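Local atomic coordinates of polyporopepsin (Irpex lacteus, PDB entry 1WKR), a protein that cleaves peptide bonds as a pepsin-like aspartic endopeptidase of broad specificity, with milk-clotting activity. Residues I195-L204 and I220-A231; Q249-F257 and L267-R276. One frame throughout, in Å; residues are numbered along the deposited sequence.

Contact 1: I195-L204 and I220-A231; sequences IRYGSSTSIL and IASDAFAKYKKA
Ile-203 leans into the side of helix 222-231 with its two branches spread. CG2 points toward the start of the helix, 3.8 Å from Ile-220 CD1, while CD1 lies 3.7 Å from Tyr-228 N, one turn past Ala-224; CG1, anti to the carbonyl carbon (chi1 -62°), is what sends the longer branch that way. The backbone comes closer still: Ile-203 O is 3.2 Å from Ala-224 CB, a tight fit that probably leaves little room beyond a methyl at this helix position. Beyond it, Leu-204 CD1 meets the same methyl, and Ile-195 CD1 touches Ile-220 CG2.

Lys-227 can be followed outward. Its CB is 4.0 Å from Ile-203 CD1, so the lysine begins as an apolar neighbour. The chain then runs extended across the edge of the bulge, bringing CD within 3.6 Å of Ser-202 O, and ends at NZ, which gives a 2.9 Å hydrogen bond to a water also bonded to Ser-202 OG. A second water, bonded to Ile-203 O, reaches NZ and Asp-223 OD2 weakly.

At the other end of the helix, Tyr-197 CD2 packs 3.7 Å from Ala-231 CB, and its OH is bridged by a water to Ala-231 O while also bonding Gln-254 N. An alanine in place of Tyr-197 is likely to leave Gln-254 N without its hydroxyl partner, the water held by Ala-231 O alone among these two segments, and a gap beside Ala-231. Ile-195 O accepts from both Ile-203 N and Leu-204 N: a classic beta bulge, here in a hairpin of the C-terminal lobe of the pepsin fold, packed against the helix that follows the Asp-212 active-site loop in sequence.

Contact 2: Q249-F257 and L267-R276; sequences QYANLQSLF and LTANAQIWPR
Ala-269, Leu-253, Ile-273 and Tyr-250 make the apolar centre. Leu-253 CD2 lies 3.8 Å from Ala-269 CB, whose methyl also sits against Leu-253 O, and Ile-273 crosses the tyrosine side chain at about a right angle, its CG2 3.7 Å from Tyr-250 CE1. The tyrosine gets there because CG is anti to the backbone N (chi1 177°), which swings the ring off the end of helix 247-251. Ala-269 O approaches the ring at its edge. Leu-256 CD1 is packed on the amide end of Gln-272.

These side chains gather where the antiparallel hairpin of strands 256-260 and 263-267, in the C-terminal lobe of the pepsin fold, opens into loops. Leu-256 and Leu-267 form a hydrogen-bonded pair, 2.9 Å from Leu-256 N to Leu-267 O and 2.8 Å from Leu-267 N to Leu-256 O. Thr-268 starts the 3-10 turn with an ST motif, its OG1 accepting from Ala-271 N.

Gln-272 reaches back from that turn. NE2 gives a nearly straight 2.9 Å bond to Gln-254 O (160°) that crosses between the segments, while a longer, more bent one to Leu-267 O pins the amide to its own segment; OE1 is held by Tyr-228 OH. A water donates to Ser-255 OG, which also bonds Glu-266, and accepts from Ala-269 N. At the far end of the tyrosine, the buried Asn-270 ND2 gives a 3.3 Å hydrogen bond to Tyr-250 OH, the amide turned 67° from the ring, and also serves Asn-340 O. Arg-276 NH1 lies on the same side of the ring plane as Ile-273 CG2, 3.9 Å from Tyr-250 CE2; one face of its guanidinium rests on Ile-273 CD1, and NE forms a salt bridge with the terminal carboxylate of Asn-340.

Contacts 1 and 2 follow each other along the chain, their centres about 13 Å apart, and share one sheet through neighbouring strands 190-197 and 256-260, where Phe-257 N lies 2.8 Å from Arg-196 O in a probable backbone hydrogen bond. A side-chain bridge joins them as well: Tyr-228 OH of contact 1 is 2.7 Å from Gln-272 OE1 of contact 2, tying helix 222-232 to the 268-272 turn. Tyr-197 OH packs 3.5 Å from Leu-253 CD1. Both lie away from the catalytic Asp-32 and Asp-212, on the same side of the molecule's centre. A bound sulfate, probably from the crystallisation liquor, lies about 5 Å from the Ser-202 side chain.

Contact 1: I195-L204 and I220-A231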
loop_
_atom_site.group_PDB
_atom_site.type_symbol
_atom_site.label_atom_id
_atom_site.label_comp_id
_atom_site.label_asym_id
_atom_site.label_seq_id
_atom_site.Cartn_x
_atom_site.Cartn_y
_atom_site.Cartn_z
ATOM N N ILE A 195 -15.601 3.649 10.749
ATOM C CA ILE A 195 -16.244 3.652 9.455
ATOM C C ILE A 195 -17.752 3.597 9.636
ATOM O O ILE A 195 -18.261 2.733 10.392
ATOM C CB ILE A 195 -15.785 2.441 8.561
ATOM C CG1 ILE A 195 -14.247 2.291 8.540
ATOM C CG2 ILE A 195 -16.328 2.639 7.130
ATOM C CD1 ILE A 195 -13.827 1.019 7.749
ATOM N N ARG A 196 -18.457 4.451 8.941
ATOM C CA ARG A 196 -19.934 4.387 8.865
ATOM C C ARG A 196 -20.354 4.390 7.440
ATOM O O ARG A 196 -19.645 4.854 6.518
ATOM C CB ARG A 196 -20.556 5.524 9.662
ATOM C CG ARG A 196 -20.619 6.659 9.111
ATOM C CD ARG A 196 -21.785 7.728 9.798
ATOM N NE ARG A 196 -21.657 8.918 8.970
ATOM C CZ ARG A 196 -20.765 9.806 9.090
ATOM N NH1 ARG A 196 -19.836 9.639 10.099
ATOM N NH2 ARG A 196 -20.586 10.854 8.398
ATOM N N TYR A 197 -21.544 3.879 7.170
ATOM C CA TYR A 197 -22.140 3.807 5.820
ATOM C C TYR A 197 -23.326 4.773 5.807
ATOM O O TYR A 197 -24.219 4.657 6.639
ATOM C CB TYR A 197 -22.601 2.380 5.543
ATOM C CG TYR A 197 -23.316 2.224 4.220
ATOM C CD1 TYR A 197 -22.580 2.174 3.031
ATOM C CD2 TYR A 197 -24.695 2.170 4.159
ATOM C CE1 TYR A 197 -23.234 2.041 1.797
ATOM C CE2 TYR A 197 -25.371 2.011 2.899
ATOM C CZ TYR A 197 -24.602 1.904 1.785
ATOM O OH TYR A 197 -25.160 1.788 0.529
ATOM N N GLY A 198 -23.323 5.724 4.893
ATOM C CA GLY A 198 -24.395 6.736 4.865
ATOM C C GLY A 198 -24.380 7.513 6.150
ATOM O O GLY A 198 -23.399 7.640 6.882
ATOM N N SER A 199 -25.575 8.012 6.532
ATOM C CA SER A 199 -25.682 8.882 7.695
ATOM C C SER A 199 -25.862 8.152 8.975
ATOM O O SER A 199 -25.627 8.762 10.037
ATOM C CB SER A 199 -26.865 9.883 7.526
ATOM O OG SER A 199 -26.357 10.834 6.432
ATOM N N SER A 200 -26.315 6.879 8.964
ATOM C CA SER A 200 -26.899 6.281 10.164
ATOM C C SER A 200 -26.507 4.859 10.382
ATOM O O SER A 200 -27.127 4.175 11.242
ATOM C CB SER A 200 -28.423 6.344 10.188
ATOM O OG SER A 200 -28.987 5.601 9.165
ATOM N N THR A 201 -25.532 4.283 9.705
ATOM C CA THR A 201 -25.214 2.832 9.790
ATOM C C THR A 201 -23.794 2.649 10.187
ATOM O O THR A 201 -22.863 2.818 9.367
ATOM C CB THR A 201 -25.526 2.113 8.490
ATOM O OG1 THR A 201 -26.937 2.383 8.158
ATOM C CG2 THR A 201 -25.370 0.634 8.586
ATOM N N SER A 202 -23.504 2.189 11.394
ATOM C CA SER A 202 -22.120 1.883 11.763
ATOM C C SER A 202 -21.631 0.659 11.021
ATOM O O SER A 202 -22.370 -0.314 10.845
ATOM C CB SER A 202 -22.043 1.638 13.321
ATOM O OG SER A 202 -20.659 1.367 13.648
ATOM N N ILE A 203 -20.447 0.688 10.533
ATOM C CA ILE A 203 -19.771 -0.442 9.879
ATOM C C ILE A 203 -18.657 -1.001 10.785
ATOM O O ILE A 203 -18.623 -2.177 11.048
ATOM C CB ILE A 203 -19.282 -0.041 8.492
ATOM C CG1 ILE A 203 -20.425 0.359 7.573
ATOM C CG2 ILE A 203 -18.420 -1.190 7.900
ATOM C CD1 ILE A 203 -21.437 -0.803 7.284
ATOM N N LEU A 204 -17.731 -0.132 11.220
ATOM C CA LEU A 204 -16.615 -0.514 12.047
ATOM C C LEU A 204 -16.477 0.493 13.136
ATOM O O LEU A 204 -16.158 1.674 12.834
ATOM C CB LEU A 204 -15.355 -0.631 11.200
ATOM C CG LEU A 204 -14.121 -1.193 11.959
ATOM C CD1 LEU A 204 -14.264 -2.700 12.214
ATOM C CD2 LEU A 204 -12.862 -0.976 11.135
ATOM N N ILE A 220 -11.911 -4.889 5.668
ATOM C CA ILE A 220 -12.470 -4.625 7.009
ATOM C C ILE A 220 -12.763 -5.904 7.728
ATOM O O ILE A 220 -13.028 -6.947 7.103
ATOM C CB ILE A 220 -13.745 -3.690 6.898
ATOM C CG1 ILE A 220 -14.853 -4.363 6.048
ATOM C CG2 ILE A 220 -13.324 -2.360 6.304
ATOM C CD1 ILE A 220 -16.111 -3.503 5.931
ATOM N N ALA A 221 -12.696 -5.848 9.044
ATOM C CA ALA A 221 -12.934 -7.033 9.880
ATOM C C ALA A 221 -14.227 -7.748 9.502
ATOM O O ALA A 221 -15.161 -7.109 9.050
ATOM C CB ALA A 221 -12.992 -6.633 11.359
ATOM N N SER A 222 -14.252 -9.048 9.713
ATOM C CA SER A 222 -15.379 -9.857 9.195
ATOM C C SER A 222 -16.721 -9.452 9.676
ATOM O O SER A 222 -17.685 -9.506 8.916
ATOM C CB SER A 222 -15.092 -11.354 9.579
ATOM O OG SER A 222 -13.839 -11.775 9.060
ATOM N N ASP A 223 -16.834 -9.055 10.958
ATOM C CA ASP A 223 -18.095 -8.578 11.447
ATOM C C ASP A 223 -18.538 -7.281 10.821
ATOM O O ASP A 223 -19.734 -7.035 10.559
ATOM C CB ASP A 223 -18.054 -8.457 13.011
ATOM C CG ASP A 223 -16.833 -7.750 13.554
ATOM O OD1 ASP A 223 -15.682 -7.995 13.156
ATOM O OD2 ASP A 223 -16.962 -6.869 14.453
ATOM N N ALA A 224 -17.573 -6.386 10.472
ATOM C CA ALA A 224 -17.862 -5.163 9.740
ATOM C C ALA A 224 -18.212 -5.451 8.294
ATOM O O ALA A 224 -19.139 -4.829 7.747
ATOM C CB ALA A 224 -16.606 -4.288 9.800
ATOM N N PHE A 225 -17.541 -6.428 7.674
ATOM C CA PHE A 225 -17.887 -6.835 6.311
ATOM C C PHE A 225 -19.276 -7.357 6.237
ATOM O O PHE A 225 -20.032 -7.047 5.299
ATOM C CB PHE A 225 -16.886 -7.934 5.856
ATOM C CG PHE A 225 -17.027 -8.300 4.419
ATOM C CD1 PHE A 225 -16.629 -7.446 3.403
ATOM C CD2 PHE A 225 -17.570 -9.558 4.099
ATOM C CE1 PHE A 225 -16.734 -7.817 2.096
ATOM C CE2 PHE A 225 -17.675 -9.890 2.753
ATOM C CZ PHE A 225 -17.229 -9.054 1.744
ATOM N N ALA A 226 -19.764 -8.142 7.237
ATOM C CA ALA A 226 -21.170 -8.567 7.233
ATOM C C ALA A 226 -22.077 -7.418 7.300
ATOM O O ALA A 226 -23.126 -7.387 6.627
ATOM C CB ALA A 226 -21.362 -9.519 8.445
ATOM N N LYS A 227 -21.784 -6.392 8.105
ATOM C CA LYS A 227 -22.650 -5.175 8.195
ATOM C C LYS A 227 -22.678 -4.463 6.848
ATOM O O LYS A 227 -23.742 -3.939 6.428
ATOM C CB LYS A 227 -22.150 -4.213 9.257
ATOM C CG LYS A 227 -22.388 -4.799 10.674
ATOM C CD LYS A 227 -21.838 -3.781 11.740
ATOM C CE LYS A 227 -21.867 -4.520 13.088
ATOM N NZ LYS A 227 -21.336 -3.592 14.140
ATOM N N TYR A 228 -21.524 -4.379 6.171
ATOM C CA TYR A 228 -21.459 -3.701 4.862
ATOM C C TYR A 228 -22.259 -4.463 3.797
ATOM O O TYR A 228 -22.969 -3.837 2.980
ATOM C CB TYR A 228 -20.002 -3.606 4.490
ATOM C CG TYR A 228 -19.749 -2.957 3.141
ATOM C CD1 TYR A 228 -19.900 -1.568 2.998
ATOM C CD2 TYR A 228 -19.422 -3.700 2.015
ATOM C CE1 TYR A 228 -19.653 -0.935 1.764
ATOM C CE2 TYR A 228 -19.185 -3.064 0.790
ATOM C CZ TYR A 228 -19.274 -1.734 0.685
ATOM O OH TYR A 228 -19.045 -1.158 -0.553
ATOM N N LYS A 229 -22.130 -5.783 3.778
ATOM C CA LYS A 229 -22.924 -6.573 2.822
ATOM C C LYS A 229 -24.371 -6.374 3.105
ATOM O O LYS A 229 -25.193 -6.174 2.138
ATOM C CB LYS A 229 -22.615 -8.072 3.027
ATOM C CG LYS A 229 -21.560 -8.552 2.474
ATOM C CD LYS A 229 -21.381 -10.084 2.549
ATOM C CE LYS A 229 -22.261 -10.851 1.561
ATOM N NZ LYS A 229 -22.098 -12.371 1.546
ATOM N N LYS A 230 -24.847 -6.340 4.351
ATOM C CA LYS A 230 -26.257 -6.122 4.649
ATOM C C LYS A 230 -26.651 -4.768 4.194
ATOM O O LYS A 230 -27.762 -4.603 3.596
ATOM C CB LYS A 230 -26.447 -6.293 6.198
ATOM C CG LYS A 230 -27.865 -6.065 6.645
ATOM C CD LYS A 230 -27.921 -6.099 8.245
ATOM C CE LYS A 230 -29.360 -5.624 8.642
ATOM N NZ LYS A 230 -29.593 -5.733 10.185
ATOM N N ALA A 231 -25.883 -3.713 4.464
ATOM C CA ALA A 231 -26.287 -2.313 4.224
ATOM C C ALA A 231 -26.345 -2.062 2.719
ATOM O O ALA A 231 -27.258 -1.253 2.289
ATOM C CB ALA A 231 -25.245 -1.398 4.833
HETATM O O HOH W 1 -27.618 0.814 0.269
HETATM O O HOH W 2 -19.963 -1.072 14.467
HETATM O O HOH W 3 -18.294 -4.104 13.115
#

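Contact 2: Q249-F257 and L267-R276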
loop_
_atom_site.group_PDB
_atom_site.type_symbol
_atom_site.label_atom_id
_atom_site.label_comp_id
_atom_site.label_asym_id
_atom_site.label_seq_id
_atom_site.Cartn_x
_atom_site.Cartn_y
_atom_site.Cartn_z
ATOM N N GLN A 249 -28.957 -1.481 -6.921
ATOM C CA GLN A 249 -28.224 -1.349 -5.676
ATOM C C GLN A 249 -27.005 -0.379 -5.855
ATOM O O GLN A 249 -26.736 0.336 -4.906
ATOM C CB GLN A 249 -27.666 -2.749 -5.262
ATOM C CG GLN A 249 -28.838 -3.632 -4.726
ATOM C CD GLN A 249 -28.349 -5.093 -4.603
ATOM O OE1 GLN A 249 -27.380 -5.520 -5.185
ATOM N NE2 GLN A 249 -29.077 -5.824 -3.723
ATOM N N TYR A 250 -26.395 -0.349 -7.014
ATOM C CA TYR A 250 -25.329 0.652 -7.232
ATOM C C TYR A 250 -25.906 2.057 -7.232
ATOM O O TYR A 250 -25.358 2.954 -6.615
ATOM C CB TYR A 250 -24.544 0.380 -8.497
ATOM C CG TYR A 250 -23.499 1.469 -8.715
ATOM C CD1 TYR A 250 -22.413 1.626 -7.830
ATOM C CD2 TYR A 250 -23.625 2.419 -9.733
ATOM C CE1 TYR A 250 -21.502 2.655 -7.943
ATOM C CE2 TYR A 250 -22.698 3.449 -9.886
ATOM C CZ TYR A 250 -21.645 3.551 -8.959
ATOM O OH TYR A 250 -20.759 4.577 -9.094
ATOM N N ALA A 251 -27.082 2.222 -7.884
ATOM C CA ALA A 251 -27.700 3.554 -7.880
ATOM C C ALA A 251 -27.980 4.057 -6.475
ATOM O O ALA A 251 -27.897 5.227 -6.178
ATOM C CB ALA A 251 -28.962 3.536 -8.693
ATOM N N ASN A 252 -28.306 3.140 -5.552
ATOM C CA ASN A 252 -28.582 3.426 -4.156
ATOM C C ASN A 252 -27.411 3.347 -3.234
ATOM O O ASN A 252 -27.535 3.561 -2.007
ATOM C CB ASN A 252 -29.707 2.479 -3.668
ATOM C CG ASN A 252 -31.040 2.884 -4.230
ATOM O OD1 ASN A 252 -31.466 4.020 -4.119
ATOM N ND2 ASN A 252 -31.635 1.943 -4.914
ATOM N N LEU A 253 -26.226 3.026 -3.739
ATOM C CA LEU A 253 -25.021 2.894 -2.896
ATOM C C LEU A 253 -24.639 4.218 -2.279
ATOM O O LEU A 253 -24.502 5.213 -2.997
ATOM C CB LEU A 253 -23.884 2.317 -3.735
ATOM C CG LEU A 253 -22.568 2.003 -2.977
ATOM C CD1 LEU A 253 -22.741 0.973 -1.889
ATOM C CD2 LEU A 253 -21.474 1.557 -3.958
ATOM N N GLN A 254 -24.495 4.236 -0.969
ATOM C CA GLN A 254 -24.069 5.457 -0.242
ATOM C C GLN A 254 -22.561 5.455 -0.011
ATOM O O GLN A 254 -21.896 4.416 -0.148
ATOM C CB GLN A 254 -24.812 5.506 1.104
ATOM C CG GLN A 254 -26.315 5.203 1.175
ATOM C CD GLN A 254 -26.857 6.330 0.528
ATOM O OE1 GLN A 254 -26.992 7.523 1.044
ATOM N NE2 GLN A 254 -27.488 6.129 -0.606
ATOM N N SER A 255 -22.045 6.628 0.372
ATOM C CA SER A 255 -20.635 6.738 0.755
ATOM C C SER A 255 -20.312 5.993 2.010
ATOM O O SER A 255 -21.177 5.821 2.905
ATOM C CB SER A 255 -20.227 8.180 0.923
ATOM O OG SER A 255 -20.350 8.854 -0.339
ATOM N N LEU A 256 -19.078 5.557 2.128
ATOM C CA LEU A 256 -18.493 5.183 3.398
ATOM C C LEU A 256 -17.743 6.373 3.967
ATOM O O LEU A 256 -16.991 7.067 3.241
ATOM C CB LEU A 256 -17.506 4.036 3.257
ATOM C CG LEU A 256 -18.085 2.695 2.989
ATOM C CD1 LEU A 256 -17.043 1.660 2.517
ATOM C CD2 LEU A 256 -18.826 2.133 4.229
ATOM N N PHE A 257 -17.973 6.670 5.223
ATOM C CA PHE A 257 -17.338 7.818 5.885
ATOM C C PHE A 257 -16.346 7.312 6.886
ATOM O O PHE A 257 -16.764 6.589 7.842
ATOM C CB PHE A 257 -18.399 8.714 6.549
ATOM C CG PHE A 257 -19.378 9.318 5.560
ATOM C CD1 PHE A 257 -19.103 10.523 4.957
ATOM C CD2 PHE A 257 -20.595 8.704 5.270
ATOM C CE1 PHE A 257 -20.013 11.114 4.096
ATOM C CE2 PHE A 257 -21.492 9.301 4.364
ATOM C CZ PHE A 257 -21.172 10.523 3.795
ATOM N N LEU A 267 -15.396 8.106 1.172
ATOM C CA LEU A 267 -15.149 7.152 0.070
ATOM C C LEU A 267 -16.496 6.958 -0.657
ATOM O O LEU A 267 -17.440 6.298 -0.167
ATOM C CB LEU A 267 -14.609 5.843 0.638
ATOM C CG LEU A 267 -14.060 4.871 -0.404
ATOM C CD1 LEU A 267 -12.710 5.343 -0.969
ATOM C CD2 LEU A 267 -13.908 3.475 0.196
ATOM N N THR A 268 -16.600 7.588 -1.820
ATOM C CA THR A 268 -17.922 7.660 -2.492
ATOM C C THR A 268 -18.319 6.327 -3.071
ATOM O O THR A 268 -17.529 5.373 -3.139
ATOM C CB THR A 268 -17.861 8.703 -3.633
ATOM O OG1 THR A 268 -16.870 8.229 -4.587
ATOM C CG2 THR A 268 -17.480 10.104 -3.150
ATOM N N ALA A 269 -19.586 6.266 -3.518
ATOM C CA ALA A 269 -20.070 5.066 -4.198
ATOM C C ALA A 269 -19.157 4.670 -5.333
ATOM O O ALA A 269 -18.755 3.471 -5.432
ATOM C CB ALA A 269 -21.488 5.306 -4.727
ATOM N N ASN A 270 -18.744 5.595 -6.187
ATOM C CA ASN A 270 -17.925 5.202 -7.314
ATOM C C ASN A 270 -16.539 4.673 -6.843
ATOM O O ASN A 270 -15.953 3.765 -7.457
ATOM C CB ASN A 270 -17.710 6.363 -8.290
ATOM C CG ASN A 270 -17.059 5.901 -9.572
ATOM O OD1 ASN A 270 -15.882 6.126 -9.821
ATOM N ND2 ASN A 270 -17.886 5.294 -10.455
ATOM N N ALA A 271 -16.024 5.285 -5.763
ATOM C CA ALA A 271 -14.731 4.838 -5.208
ATOM C C ALA A 271 -14.823 3.442 -4.637
ATOM O O ALA A 271 -13.771 2.794 -4.422
ATOM C CB ALA A 271 -14.310 5.792 -4.093
ATOM N N GLN A 272 -16.020 2.943 -4.324
ATOM C CA GLN A 272 -16.201 1.601 -3.742
ATOM C C GLN A 272 -16.260 0.508 -4.759
ATOM O O GLN A 272 -16.373 -0.653 -4.373
ATOM C CB GLN A 272 -17.482 1.578 -2.896
ATOM C CG GLN A 272 -17.327 2.336 -1.560
ATOM C CD GLN A 272 -18.660 2.489 -0.871
ATOM O OE1 GLN A 272 -19.296 1.502 -0.482
ATOM N NE2 GLN A 272 -19.130 3.696 -0.754
ATOM N N ILE A 273 -16.172 0.837 -6.057
ATOM C CA ILE A 273 -16.316 -0.191 -7.116
ATOM C C ILE A 273 -15.036 -0.317 -7.904
ATOM O O ILE A 273 -14.242 0.621 -8.039
ATOM C CB ILE A 273 -17.563 0.051 -8.030
ATOM C CG1 ILE A 273 -17.284 1.097 -9.119
ATOM C CG2 ILE A 273 -18.766 0.359 -7.155
ATOM C CD1 ILE A 273 -18.445 1.270 -10.081
ATOM N N TRP A 274 -14.812 -1.540 -8.467
ATOM C CA TRP A 274 -13.713 -1.801 -9.370
ATOM C C TRP A 274 -13.938 -1.046 -10.689
ATOM O O TRP A 274 -15.134 -0.940 -11.099
ATOM C CB TRP A 274 -13.613 -3.316 -9.603
ATOM C CG TRP A 274 -12.499 -3.761 -10.472
ATOM C CD1 TRP A 274 -12.491 -3.909 -11.799
ATOM C CD2 TRP A 274 -11.149 -4.065 -10.030
ATOM N NE1 TRP A 274 -11.231 -4.276 -12.270
ATOM C CE2 TRP A 274 -10.419 -4.360 -11.191
ATOM C CE3 TRP A 274 -10.494 -4.054 -8.805
ATOM C CZ2 TRP A 274 -8.997 -4.686 -11.170
ATOM C CZ3 TRP A 274 -9.153 -4.439 -8.730
ATOM C CH2 TRP A 274 -8.408 -4.679 -9.899
ATOM N N PRO A 275 -12.936 -0.525 -11.341
ATOM C CA PRO A 275 -13.157 0.175 -12.634
ATOM C C PRO A 275 -13.825 -0.742 -13.644
ATOM O O PRO A 275 -13.256 -1.755 -14.080
ATOM C CB PRO A 275 -11.733 0.571 -13.055
ATOM C CG PRO A 275 -10.780 -0.276 -12.264
ATOM C CD PRO A 275 -11.514 -0.481 -10.949
ATOM N N ARG A 276 -15.070 -0.387 -14.020
ATOM C CA ARG A 276 -15.883 -1.322 -14.784
ATOM C C ARG A 276 -15.359 -1.599 -16.197
ATOM O O ARG A 276 -15.541 -2.747 -16.679
ATOM C CB ARG A 276 -17.309 -0.824 -14.863
ATOM C CG ARG A 276 -18.023 -0.974 -13.524
ATOM C CD ARG A 276 -19.394 -0.338 -13.486
ATOM N NE ARG A 276 -19.276 1.136 -13.396
ATOM C CZ ARG A 276 -20.324 1.936 -13.140
ATOM N NH1 ARG A 276 -21.564 1.451 -13.093
ATOM N NH2 ARG A 276 -20.119 3.224 -12.905
HETATM O O HOH W 4 -21.406 8.444 -2.828
#